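PDB 5OCP: periplasmic binding protein/LacI transcriptional regulator, which probably captures L-arabinofuranose, in its alpha and beta forms, in the periplasm for uptake by an ABC transporter. Local coordinates for residues Ser6-Glu11 with Ala38-Glu43; Ser12-Ser17 with Val241-Tyr246; Ser105-Glu110 with Ala140-Ala145; Phe167-Gly172 with Asn195-Leu200. One frame throughout, in Å; residues are numbered along the deposited sequence.

Contact 1 (Ser6-Glu11 with Ala38-Glu43); sequences SQVGSE and AQQKQE. With AHR (alpha-L-arabinofuranose), chain I; FUB (beta-L-arabinofuranose), chain J.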
# COMPACT_ATOMS: atom_id res chain seq x y z
N SER A 6 -7.61 -5.62 -12.71
CA SER A 6 -6.39 -5.00 -13.19
C SER A 6 -5.51 -4.58 -12.04
O SER A 6 -5.84 -3.60 -11.31
CB SER A 6 -6.68 -3.82 -14.10
OG SER A 6 -5.42 -3.12 -14.38
N GLN A 7 -4.43 -5.33 -11.78
CA GLN A 7 -3.46 -5.05 -10.72
C GLN A 7 -2.31 -4.23 -11.21
O GLN A 7 -1.90 -4.35 -12.41
CB GLN A 7 -3.01 -6.39 -10.13
CG GLN A 7 -2.01 -6.40 -9.00
CD GLN A 7 -2.54 -5.74 -7.76
OE1 GLN A 7 -2.75 -4.52 -7.71
NE2 GLN A 7 -2.70 -6.54 -6.72
N VAL A 8 -1.77 -3.44 -10.31
CA VAL A 8 -0.66 -2.55 -10.61
C VAL A 8 0.59 -3.29 -11.14
O VAL A 8 1.24 -2.82 -12.13
CB VAL A 8 -0.29 -1.77 -9.33
CG1 VAL A 8 1.00 -1.02 -9.48
CG2 VAL A 8 -1.47 -0.84 -8.89
N GLY A 9 1.00 -4.30 -10.40
CA GLY A 9 2.30 -4.93 -10.58
C GLY A 9 2.67 -5.78 -9.39
O GLY A 9 1.80 -6.33 -8.73
N SER A 10 3.96 -5.81 -9.08
CA SER A 10 4.53 -6.66 -8.03
C SER A 10 5.67 -5.96 -7.33
O SER A 10 6.66 -6.58 -6.93
CB SER A 10 4.91 -8.02 -8.62
OG SER A 10 5.85 -7.79 -9.63
N GLU A 11 5.56 -4.64 -7.15
CA GLU A 11 6.64 -3.82 -6.63
C GLU A 11 7.06 -4.14 -5.16
O GLU A 11 8.16 -3.81 -4.75
CB GLU A 11 6.32 -2.32 -6.75
CG GLU A 11 5.21 -1.72 -5.87
CD GLU A 11 3.77 -2.03 -6.30
OE1 GLU A 11 3.54 -2.67 -7.34
OE2 GLU A 11 2.84 -1.71 -5.51
N ALA A 38 -0.01 -5.51 -14.54
CA ALA A 38 0.42 -4.45 -15.49
C ALA A 38 1.90 -4.13 -15.47
O ALA A 38 2.38 -3.24 -16.24
CB ALA A 38 -0.40 -3.19 -15.24
N GLN A 39 2.69 -4.83 -14.67
CA GLN A 39 4.10 -4.55 -14.61
C GLN A 39 4.47 -3.09 -14.39
O GLN A 39 5.38 -2.53 -15.02
CB GLN A 39 4.85 -5.20 -15.81
CG GLN A 39 4.53 -6.69 -15.88
CD GLN A 39 5.22 -7.45 -17.02
OE1 GLN A 39 5.74 -6.87 -17.94
NE2 GLN A 39 5.16 -8.78 -16.95
N GLN A 40 3.73 -2.49 -13.48
CA GLN A 40 3.93 -1.08 -13.08
C GLN A 40 3.48 -0.02 -14.09
O GLN A 40 3.69 1.18 -13.81
CB GLN A 40 5.34 -0.78 -12.57
CG GLN A 40 6.12 -1.92 -11.88
CD GLN A 40 5.40 -2.61 -10.73
OE1 GLN A 40 5.52 -3.90 -10.58
NE2 GLN A 40 4.69 -1.79 -9.88
N LYS A 41 2.90 -0.38 -15.23
CA LYS A 41 2.58 0.60 -16.29
C LYS A 41 1.09 0.83 -16.44
O LYS A 41 0.31 -0.10 -16.72
CB LYS A 41 3.21 0.19 -17.61
CG LYS A 41 4.72 0.06 -17.49
CD LYS A 41 5.28 -0.43 -18.82
CE LYS A 41 6.80 -0.29 -18.84
NZ LYS A 41 7.28 0.02 -20.23
N GLN A 42 0.64 2.09 -16.30
CA GLN A 42 -0.75 2.39 -16.44
C GLN A 42 -1.30 1.96 -17.80
O GLN A 42 -2.43 1.49 -17.96
CB GLN A 42 -1.03 3.90 -16.19
CG GLN A 42 -2.50 4.25 -16.49
CD GLN A 42 -2.84 5.65 -16.13
OE1 GLN A 42 -1.93 6.49 -16.17
NE2 GLN A 42 -4.14 5.93 -15.72
N GLU A 43 -0.49 2.12 -18.84
CA GLU A 43 -0.92 1.72 -20.12
C GLU A 43 -1.31 0.28 -20.22
O GLU A 43 -2.23 -0.06 -20.90
CB GLU A 43 0.15 2.06 -21.19
CG GLU A 43 -0.12 3.41 -21.79
CD GLU A 43 -1.56 3.53 -22.39
OE1 GLU A 43 -2.22 4.59 -22.17
OE2 GLU A 43 -2.08 2.54 -23.00
O5 AHR I . -1.21 1.17 -2.56
C5 AHR I . -0.68 0.47 -1.48
C4 AHR I . 0.83 0.57 -1.47
O4 AHR I . 1.38 0.18 -2.71
C3 AHR I . 1.46 -0.30 -0.37
O3 AHR I . 1.46 0.42 0.82
C2 AHR I . 2.82 -0.56 -1.00
O2 AHR I . 3.53 -1.66 -0.51
C1 AHR I . 2.38 -0.81 -2.44
O1 AHR I . 3.43 -0.62 -3.25
O5 FUB J . -1.21 1.17 -2.56
C5 FUB J . -0.67 0.46 -1.49
C4 FUB J . 0.84 0.57 -1.48
O4 FUB J . 1.40 0.19 -2.72
C3 FUB J . 1.47 -0.31 -0.39
O3 FUB J . 1.45 0.41 0.81
C2 FUB J . 2.86 -0.51 -0.98
O2 FUB J . 3.54 -1.66 -0.51
C1 FUB J . 2.66 -0.46 -2.49
O1 FUB J . 2.50 -1.73 -2.91
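Two loops leaving neighbouring parallel strands, 2-7 and 32-37, meet beside the arabinofuranose pocket, where the amide of Gln-40 holds both Ser-10 and Glu-11. Gln-40 OE1 takes the backbone N of Ser-10 at 2.9 Å, in the carbonyl plane and on a lone pair, with an almost straight N-H (170°). On the same amide, NE2 donates to Glu-11 OE1 at 2.9 Å. The carboxylate oxygen lies close to the amide plane, but it is approached from above its own plane, the two flat groups being turned 77° apart. A bend at chi2 (-53°) folds the Gln-40 chain back to this position. Gly-9 makes room for it, since a beta carbon there would run into Gln-40 OE1. With OE1 occupied, Glu-11 directs OE2 to the anomeric hydroxyl O1 of the sugar, 2.6 Å away in either anomer, and pairs it with Arg-15 in a salt bridge. With an alanine here instead of Gln-40, Ser-10 N and Glu-11 OE1 would probably lose these mates, and the Glu-11 carboxylate would be freer to turn beside the sugar. Backbone bonds bring Gln-40 into place: Ala-38 N donates to Gln-7 O at 3.1 Å, and Gln-40 N to Val-8 O at 2.9 Å. Between them the chain reverses in a type I' turn, closed by Lys-41 N on Ala-38 O, and Lys-41 then occupies the N-cap of helix 42-54. Binding loops at the carboxyl ends of parallel strands are typical of the Rossmann-like lobes of periplasmic sugar-binding proteins.

Contact 2 (Ser12-Ser17 with Val241-Tyr246); sequences SGWRTS and VELSPY. With FUB (beta-L-arabinofuranose), chain J; AHR (alpha-L-arabinofuranose), chain I.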
# COMPACT_ATOMS: atom_id res chain seq x y z
N SER A 12 6.13 -4.68 -4.36
CA SER A 12 6.34 -4.92 -2.93
C SER A 12 5.74 -6.27 -2.66
O SER A 12 4.77 -6.72 -3.30
CB SER A 12 5.69 -3.80 -2.02
OG SER A 12 4.28 -3.90 -2.16
N GLY A 13 6.25 -6.89 -1.61
CA GLY A 13 5.61 -8.00 -1.01
C GLY A 13 4.18 -7.77 -0.56
O GLY A 13 3.31 -8.69 -0.71
N TRP A 14 3.86 -6.57 -0.09
CA TRP A 14 2.46 -6.26 0.14
C TRP A 14 1.58 -6.44 -1.12
O TRP A 14 0.52 -7.13 -1.08
CB TRP A 14 2.23 -4.85 0.76
CG TRP A 14 0.77 -4.69 1.04
CD1 TRP A 14 0.10 -5.10 2.23
CD2 TRP A 14 -0.27 -4.20 0.19
NE1 TRP A 14 -1.25 -4.85 2.11
CE2 TRP A 14 -1.51 -4.39 0.87
CE3 TRP A 14 -0.31 -3.70 -1.12
CZ2 TRP A 14 -2.72 -3.98 0.31
CZ3 TRP A 14 -1.49 -3.29 -1.64
CH2 TRP A 14 -2.69 -3.45 -0.95
N ARG A 15 2.04 -5.87 -2.23
CA ARG A 15 1.28 -5.96 -3.45
C ARG A 15 1.04 -7.38 -3.90
O ARG A 15 -0.05 -7.73 -4.37
CB ARG A 15 2.00 -5.17 -4.51
CG ARG A 15 1.42 -5.29 -5.89
CD ARG A 15 0.23 -4.45 -6.19
NE ARG A 15 0.35 -3.06 -5.71
CZ ARG A 15 -0.72 -2.28 -5.44
NH1 ARG A 15 -1.91 -2.72 -5.66
NH2 ARG A 15 -0.59 -1.08 -4.84
N THR A 16 2.09 -8.21 -3.82
CA THR A 16 1.90 -9.62 -4.25
C THR A 16 1.00 -10.34 -3.28
O THR A 16 0.13 -11.19 -3.72
CB THR A 16 3.24 -10.34 -4.43
OG1 THR A 16 3.99 -10.22 -3.26
CG2 THR A 16 4.08 -9.69 -5.50
N SER A 17 1.06 -10.01 -1.99
CA SER A 17 0.10 -10.54 -1.02
C SER A 17 -1.35 -10.16 -1.30
O SER A 17 -2.31 -10.98 -1.15
CB SER A 17 0.50 -10.19 0.44
OG SER A 17 0.10 -8.85 0.82
N VAL A 241 1.94 0.43 10.33
CA VAL A 241 0.48 0.35 10.31
C VAL A 241 0.09 -0.75 9.41
O VAL A 241 0.54 -0.91 8.24
CB VAL A 241 -0.14 1.69 9.81
CG1 VAL A 241 -1.66 1.57 9.68
CG2 VAL A 241 0.35 2.84 10.66
N GLU A 242 -0.79 -1.62 9.87
CA GLU A 242 -1.23 -2.74 9.07
C GLU A 242 -2.12 -2.31 7.94
O GLU A 242 -3.01 -1.51 8.15
CB GLU A 242 -2.02 -3.72 9.98
CG GLU A 242 -2.48 -4.95 9.29
CD GLU A 242 -3.13 -6.00 10.20
OE1 GLU A 242 -3.14 -7.12 9.76
OE2 GLU A 242 -3.59 -5.76 11.32
N LEU A 243 -1.89 -2.85 6.76
CA LEU A 243 -2.69 -2.59 5.56
C LEU A 243 -3.24 -3.95 5.13
O LEU A 243 -2.50 -4.82 4.68
CB LEU A 243 -1.88 -2.02 4.45
CG LEU A 243 -2.57 -1.69 3.12
CD1 LEU A 243 -3.62 -0.65 3.39
CD2 LEU A 243 -1.59 -1.25 2.03
N SER A 244 -4.53 -4.08 5.33
CA SER A 244 -5.21 -5.35 4.97
C SER A 244 -5.17 -5.65 3.46
O SER A 244 -5.53 -4.79 2.69
CB SER A 244 -6.66 -5.29 5.39
OG SER A 244 -7.27 -6.49 4.93
N PRO A 245 -4.74 -6.81 3.09
CA PRO A 245 -4.79 -7.17 1.65
C PRO A 245 -6.16 -7.72 1.22
O PRO A 245 -6.32 -8.06 0.04
CB PRO A 245 -3.70 -8.17 1.52
CG PRO A 245 -3.66 -8.88 2.81
CD PRO A 245 -3.98 -7.82 3.83
N TYR A 246 -7.18 -7.69 2.11
CA TYR A 246 -8.54 -8.23 1.82
C TYR A 246 -9.58 -7.28 1.35
O TYR A 246 -10.66 -7.28 1.84
CB TYR A 246 -9.02 -9.03 3.02
CG TYR A 246 -8.07 -10.07 3.33
CD1 TYR A 246 -7.95 -11.18 2.49
CD2 TYR A 246 -7.27 -9.99 4.47
CE1 TYR A 246 -7.05 -12.15 2.73
CE2 TYR A 246 -6.33 -10.97 4.69
CZ TYR A 246 -6.28 -12.02 3.84
OH TYR A 246 -5.39 -13.00 4.05
O5 FUB J . -1.21 1.17 -2.56
C5 FUB J . -0.67 0.46 -1.49
C4 FUB J . 0.84 0.57 -1.48
O4 FUB J . 1.40 0.19 -2.72
C3 FUB J . 1.47 -0.31 -0.39
O3 FUB J . 1.45 0.41 0.81
C2 FUB J . 2.86 -0.51 -0.98
O2 FUB J . 3.54 -1.66 -0.51
C1 FUB J . 2.66 -0.46 -2.49
O1 FUB J . 2.50 -1.73 -2.91
O5 AHR I . -1.21 1.17 -2.56
C5 AHR I . -0.68 0.47 -1.48
C4 AHR I . 0.83 0.57 -1.47
O4 AHR I . 1.38 0.18 -2.71
C3 AHR I . 1.46 -0.30 -0.37
O3 AHR I . 1.46 0.42 0.82
C2 AHR I . 2.82 -0.56 -1.00
O2 AHR I . 3.53 -1.66 -0.51
C1 AHR I . 2.38 -0.81 -2.44
O1 AHR I . 3.43 -0.62 -3.25
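Trp-14 and Leu-243 form one wall of the sugar site, and they join the two lobes of this periplasmic-binding-protein fold: helix 13-29 packs with the first sheet, whereas Leu-243 follows strand 239-242 of the second. In the first shell, Trp-14 CZ3 comes within 3.8 Å of the sugar C5, and Leu-243 CD2 approaches the O3 hydroxyl. Ser-12 OG lies 2.9 Å from O2, within hydrogen-bonding distance. Arg-15 NH2 donates to the ring oxygen O4 at 3.2 Å, the oxygen sitting at the edge of the guanidinium, while Trp-14 CZ3 covers part of one guanidinium face. Salt bridges to Glu-11 and Asp-88 further fix that arginine.

One shell out, the indole itself is fastened. Its CG is anti to the backbone N (chi1 -176°), which carries the ring across to the other lobe. There Leu-243 CD2 sits over the face of the six-membered ring, 3.5 Å from its centroid, in a CH-pi contact. The indole NE1 donates to Leu-243 O at 2.9 Å, coming from well above the carbonyl plane (50°), so one residue engages Trp-14 through both methyl and carbonyl. Ser-244 O lies at the ring's edge.

Behind these, Ser-12 acts as N-cap of the helix, its OG accepting from Arg-15 N at 3.0 Å, and this capping bond ties a sugar-facing hydroxyl to the first helical turn. Ser-244 OG accepts from Tyr-246 N in an ST turn. At the far margin Ser-17 OG, bonded to Trp-14 O at 2.6 Å, rests 3.9 Å from Pro-245 CB.

Contact 3 (Ser105-Glu110 with Ala140-Ala145); sequences SDFSEE and AIDRAA. With AHR (alpha-L-arabinofuranose), chain I; FUB (beta-L-arabinofuranose), chain J.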
# COMPACT_ATOMS: atom_id res chain seq x y z
N SER A 105 -8.31 1.68 2.35
CA SER A 105 -7.98 2.26 3.65
C SER A 105 -7.84 3.76 3.50
O SER A 105 -7.87 4.33 2.37
CB SER A 105 -6.67 1.66 4.19
OG SER A 105 -5.64 2.05 3.27
N ASP A 106 -7.80 4.45 4.64
CA ASP A 106 -7.56 5.88 4.68
C ASP A 106 -6.03 6.11 4.85
O ASP A 106 -5.47 6.05 5.94
CB ASP A 106 -8.36 6.55 5.79
CG ASP A 106 -8.15 8.08 5.83
OD1 ASP A 106 -7.17 8.63 5.25
OD2 ASP A 106 -8.93 8.73 6.57
N PHE A 107 -5.38 6.34 3.72
CA PHE A 107 -3.94 6.53 3.69
C PHE A 107 -3.48 7.72 4.53
O PHE A 107 -2.43 7.66 5.14
CB PHE A 107 -3.45 6.75 2.24
CG PHE A 107 -3.68 5.61 1.32
CD1 PHE A 107 -3.06 4.37 1.57
CD2 PHE A 107 -4.38 5.78 0.15
CE1 PHE A 107 -3.21 3.32 0.69
CE2 PHE A 107 -4.55 4.74 -0.75
CZ PHE A 107 -3.99 3.50 -0.45
N SER A 108 -4.28 8.82 4.55
CA SER A 108 -3.94 10.00 5.42
C SER A 108 -3.99 9.63 6.88
O SER A 108 -3.09 9.97 7.63
CB SER A 108 -4.89 11.19 5.17
OG SER A 108 -4.74 11.60 3.86
N GLU A 109 -4.93 8.74 7.25
CA GLU A 109 -5.04 8.26 8.62
C GLU A 109 -3.84 7.38 8.97
O GLU A 109 -3.30 7.47 10.08
CB GLU A 109 -6.36 7.51 8.87
CG GLU A 109 -6.45 6.97 10.27
CD GLU A 109 -7.76 6.21 10.58
OE1 GLU A 109 -8.81 6.43 9.89
OE2 GLU A 109 -7.76 5.40 11.55
N GLU A 110 -3.39 6.57 8.01
CA GLU A 110 -2.21 5.71 8.22
C GLU A 110 -1.00 6.60 8.53
O GLU A 110 -0.29 6.38 9.52
CB GLU A 110 -1.90 4.84 7.02
CG GLU A 110 -2.94 3.76 6.75
CD GLU A 110 -2.82 3.12 5.38
OE1 GLU A 110 -1.99 3.45 4.52
OE2 GLU A 110 -3.61 2.23 5.14
N ALA A 140 1.21 7.27 -1.55
CA ALA A 140 2.34 8.16 -1.22
C ALA A 140 1.87 9.59 -0.90
O ALA A 140 2.24 10.16 0.09
CB ALA A 140 3.34 8.19 -2.36
N ILE A 141 1.05 10.12 -1.76
CA ILE A 141 0.56 11.49 -1.57
C ILE A 141 -0.14 11.64 -0.22
O ILE A 141 0.09 12.56 0.57
CB ILE A 141 -0.40 11.80 -2.73
CG1 ILE A 141 0.33 11.84 -4.07
CG2 ILE A 141 -1.12 13.09 -2.49
CD1 ILE A 141 -0.63 11.69 -5.24
N ASP A 142 -1.11 10.74 0.03
CA ASP A 142 -1.93 10.85 1.21
C ASP A 142 -1.22 10.44 2.51
O ASP A 142 -1.51 11.02 3.57
CB ASP A 142 -3.18 10.02 1.05
CG ASP A 142 -4.20 10.63 0.06
OD1 ASP A 142 -3.85 11.65 -0.60
OD2 ASP A 142 -5.27 10.02 -0.10
N ARG A 143 -0.29 9.50 2.45
CA ARG A 143 0.44 9.14 3.67
C ARG A 143 1.32 10.33 4.05
O ARG A 143 1.43 10.66 5.17
CB ARG A 143 1.32 7.91 3.51
CG ARG A 143 0.53 6.61 3.60
CD ARG A 143 1.29 5.35 3.24
NE ARG A 143 0.37 4.23 3.17
CZ ARG A 143 0.58 3.16 2.46
NH1 ARG A 143 1.68 3.00 1.81
NH2 ARG A 143 -0.32 2.20 2.45
N ALA A 144 1.92 10.95 3.05
CA ALA A 144 2.77 12.13 3.33
C ALA A 144 1.90 13.23 3.94
O ALA A 144 2.29 13.87 4.96
CB ALA A 144 3.50 12.59 2.12
N ALA A 145 0.75 13.48 3.34
CA ALA A 145 -0.11 14.53 3.85
C ALA A 145 -0.50 14.34 5.31
O ALA A 145 -0.44 15.25 6.12
CB ALA A 145 -1.37 14.67 3.02
O5 AHR I . -1.21 1.17 -2.56
C5 AHR I . -0.68 0.47 -1.48
C4 AHR I . 0.83 0.57 -1.47
O4 AHR I . 1.38 0.18 -2.71
C3 AHR I . 1.46 -0.30 -0.37
O3 AHR I . 1.46 0.42 0.82
C2 AHR I . 2.82 -0.56 -1.00
O2 AHR I . 3.53 -1.66 -0.51
C1 AHR I . 2.38 -0.81 -2.44
O1 AHR I . 3.43 -0.62 -3.25
O5 FUB J . -1.21 1.17 -2.56
C5 FUB J . -0.67 0.46 -1.49
C4 FUB J . 0.84 0.57 -1.48
O4 FUB J . 1.40 0.19 -2.72
C3 FUB J . 1.47 -0.31 -0.39
O3 FUB J . 1.45 0.41 0.81
C2 FUB J . 2.86 -0.51 -0.98
O2 FUB J . 3.54 -1.66 -0.51
C1 FUB J . 2.66 -0.46 -2.49
O1 FUB J . 2.50 -1.73 -2.91
O HOH W 1 -6.38 8.53 1.61
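Arg-143 grips Glu-110 side-on, with two nitrogens on a single carboxylate oxygen. NE meets Glu-110 OE1 at 2.8 Å, nearly along the C-O direction, and NH2 reaches the same OE1 at 2.9 Å from its syn side. The oxygen lies near the guanidinium plane, with the two groups tilted 31° apart. Glu-110 OE2 is supplied separately: Ser-105 OG donates to it at 2.8 Å from above the carboxylate plane. Both carboxylate oxygens of this buried residue therefore have donors.

The adjoining edge of the guanidinium, NH1 with NH2, turns to the sugar. NH1 donates to O3 at 2.8 Å and NH2 to the same hydroxyl at 3.0 Å, in either anomer, so that NH2 serves Glu-110 and ligand together; NH1 has a further, weak bond to His-194 O. An extended chain from CG to NE lets Arg-143 span the distance from its helix to the pocket. The carboxylate would be expected to offset the buried arginine charge.

These residues lie at or near the amino ends of helices 107-121 and 138-151, which come before and after strand 126-132 in the chain and pack against each other in the second lobe of the periplasmic-binding-protein fold. The backbones come close: Ser-108 CA makes a CA-H...O contact of 3.2 Å with Asp-142 O, an oxygen that also receives a weak bond from Ser-108 OG. Asp-142 OD2 accepts from a water, which in turn weakly accepts from Phe-107 N. The Phe-107 ring stands at 81° to the guanidinium, with Arg-143 NH2 at its edge, 3.6 Å from CE1. Asp-106, the N-cap of helix 107-121, accepts Glu-109 N on OD1.

Contact 4 (Phe167-Gly172 with Asn195-Leu200); sequences FTRAKG and NDEMAL. With AHR (alpha-L-arabinofuranose), chain I; FUB (beta-L-arabinofuranose), chain J.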
# COMPACT_ATOMS: atom_id res chain seq x y z
N PHE A 167 8.70 2.53 -3.73
CA PHE A 167 8.05 1.45 -3.04
C PHE A 167 8.84 0.20 -3.08
O PHE A 167 8.32 -0.83 -2.78
CB PHE A 167 6.60 1.25 -3.53
CG PHE A 167 5.59 2.22 -2.94
CD1 PHE A 167 5.54 2.48 -1.58
CD2 PHE A 167 4.58 2.78 -3.75
CE1 PHE A 167 4.56 3.32 -1.00
CE2 PHE A 167 3.60 3.63 -3.15
CZ PHE A 167 3.57 3.89 -1.81
N THR A 168 10.12 0.24 -3.53
CA THR A 168 10.88 -0.97 -3.60
C THR A 168 12.06 -1.06 -2.61
O THR A 168 12.57 -0.07 -2.10
CB THR A 168 11.47 -1.29 -5.00
OG1 THR A 168 12.55 -0.38 -5.25
CG2 THR A 168 10.42 -1.22 -6.05
N ARG A 169 12.46 -2.30 -2.35
CA ARG A 169 13.52 -2.55 -1.40
C ARG A 169 14.88 -2.07 -1.89
O ARG A 169 15.56 -1.42 -1.17
CB ARG A 169 13.62 -4.03 -1.06
CG ARG A 169 14.56 -4.28 0.09
CD ARG A 169 14.73 -5.77 0.42
NE ARG A 169 13.48 -6.43 0.76
CZ ARG A 169 13.25 -7.25 1.81
NH1 ARG A 169 14.20 -7.57 2.70
NH2 ARG A 169 12.04 -7.78 1.98
N ALA A 170 15.19 -2.39 -3.13
CA ALA A 170 16.47 -1.97 -3.72
C ALA A 170 16.62 -0.49 -3.85
O ALA A 170 17.66 0.04 -3.52
CB ALA A 170 16.71 -2.66 -5.07
N LYS A 171 15.56 0.22 -4.22
CA LYS A 171 15.61 1.64 -4.35
C LYS A 171 15.56 2.30 -2.98
O LYS A 171 16.23 3.31 -2.75
CB LYS A 171 14.58 2.19 -5.28
CG LYS A 171 14.73 3.63 -5.63
CD LYS A 171 15.92 3.86 -6.54
CE LYS A 171 15.95 5.31 -6.95
NZ LYS A 171 16.96 5.48 -8.04
N GLY A 172 14.78 1.76 -2.04
CA GLY A 172 14.85 2.26 -0.66
C GLY A 172 16.27 2.25 -0.06
O GLY A 172 16.69 3.17 0.63
N ASN A 195 6.41 2.56 2.75
CA ASN A 195 6.06 1.19 2.85
C ASN A 195 7.13 0.34 3.48
O ASN A 195 8.31 0.74 3.59
CB ASN A 195 5.57 0.56 1.54
CG ASN A 195 6.68 0.20 0.56
OD1 ASN A 195 7.83 0.70 0.66
ND2 ASN A 195 6.33 -0.64 -0.44
N ASP A 196 6.70 -0.82 3.95
CA ASP A 196 7.65 -1.70 4.66
C ASP A 196 8.78 -2.16 3.74
O ASP A 196 9.91 -2.33 4.24
CB ASP A 196 6.94 -2.94 5.22
CG ASP A 196 5.97 -2.68 6.38
OD1 ASP A 196 5.94 -1.56 6.96
OD2 ASP A 196 5.24 -3.63 6.72
N GLU A 197 8.52 -2.34 2.45
CA GLU A 197 9.52 -2.79 1.48
C GLU A 197 10.74 -1.86 1.47
O GLU A 197 11.87 -2.32 1.62
CB GLU A 197 8.88 -2.93 0.12
CG GLU A 197 9.64 -3.75 -0.87
CD GLU A 197 9.59 -5.26 -0.64
OE1 GLU A 197 8.61 -5.88 -0.16
OE2 GLU A 197 10.59 -5.86 -1.10
N MET A 198 10.53 -0.54 1.34
CA MET A 198 11.61 0.42 1.29
C MET A 198 12.29 0.42 2.67
O MET A 198 13.51 0.64 2.76
CB MET A 198 11.17 1.83 0.96
CG MET A 198 10.61 2.00 -0.45
SD MET A 198 10.10 3.65 -0.86
CE MET A 198 8.82 3.91 0.37
N ALA A 199 11.50 0.25 3.73
CA ALA A 199 12.02 0.31 5.10
C ALA A 199 13.04 -0.81 5.32
O ALA A 199 14.10 -0.56 5.94
CB ALA A 199 10.92 0.18 6.05
N LEU A 200 12.75 -1.97 4.78
CA LEU A 200 13.64 -3.09 4.95
C LEU A 200 14.90 -2.89 4.18
O LEU A 200 16.02 -3.39 4.63
CB LEU A 200 12.97 -4.37 4.62
CG LEU A 200 11.83 -4.71 5.61
CD1 LEU A 200 10.97 -5.85 5.12
CD2 LEU A 200 12.26 -4.97 7.02
O5 AHR I . -1.21 1.17 -2.56
C5 AHR I . -0.68 0.47 -1.48
C4 AHR I . 0.83 0.57 -1.47
O4 AHR I . 1.38 0.18 -2.71
C3 AHR I . 1.46 -0.30 -0.37
O3 AHR I . 1.46 0.42 0.82
C2 AHR I . 2.82 -0.56 -1.00
O2 AHR I . 3.53 -1.66 -0.51
C1 AHR I . 2.38 -0.81 -2.44
O1 AHR I . 3.43 -0.62 -3.25
O5 FUB J . -1.21 1.17 -2.56
C5 FUB J . -0.67 0.46 -1.49
C4 FUB J . 0.84 0.57 -1.48
O4 FUB J . 1.40 0.19 -2.72
C3 FUB J . 1.47 -0.31 -0.39
O3 FUB J . 1.45 0.41 0.81
C2 FUB J . 2.86 -0.51 -0.98
O2 FUB J . 3.54 -1.66 -0.51
C1 FUB J . 2.66 -0.46 -2.49
O1 FUB J . 2.50 -1.73 -2.91
O HOH W 2 10.98 -4.53 -3.76
O HOH W 3 11.90 -7.95 -1.69
O HOH W 4 9.02 -8.65 0.47
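The amino ends of helices 169-183 and 196-208, side by side at the second sheet, bring Phe-167 and the N-cap residue Asn-195 together at the sugar. Asn-195 uses its whole amide. ND2 sends one N-H to Phe-167 O at 3.1 Å and the other, almost perfectly straight (177°), to the sugar O2 at 3.0 Å. OD1 accepts from Met-198 N at 3.0 Å, the capping bond, which enters from above the amide carbonyl plane. With CG set between the backbone N and carbonyl carbon (chi1 79°), the amide can cap the helix and still face the ligand.

Phe-167 lays one ring face against the sugar, near the anomeric C1 and O1. Asn-195 OD1 lies at the ring's edge, and CD1 packs 3.3 Å from Asn-195 CG, the ring and amide planes 57° apart. Met-198 fills in behind: its SD is 3.4 Å from Phe-167 N, and its CG lies against Thr-168 O.

Farther out, Arg-169 NE and Glu-197 OE2 form a long, weak salt bridge of 3.5 Å, supplemented by waters, and Leu-200 CB lies over the guanidinium face. The other oxygen, Glu-197 OE1, accepts Gly-13 N of the opposite lobe. Gly-172 lets the helices approach closely, as a beta carbon there would strike Met-198 O.

Replacing Asn-195 with leucine would probably leave Met-198 N without its capping acceptor, and deprive Phe-167 O and the sugar O2 of the ND2 bonds. Two protein partners hold the amide's orientation independently of the sugar, consistent with a donor already in place for O2.

How the contacts relate
All four contacts surround one sugar, their centres 13 to 20 Å apart. Contact 1 belongs to the first lobe, with its parallel sheet; contacts 3 and 4 belong to the second lobe, with its mixed sheet; the segments of contact 3 precede and follow strand 126-132, and contact 4 comes later in the chain. Contact 2 bridges the lobes, with 223 residues between its segments, enclosing contacts 3 and 4, while contact 1 interleaves with it through adjoining segments 6-11 and 12-17. Contacts 1 and 3 do not touch, their nearest atoms about 9 Å apart. Gly-13 to Glu-197 adds a second link between lobes. The arrangement is consistent with a closed, ligand-bound cleft, as in other periplasmic binding proteins.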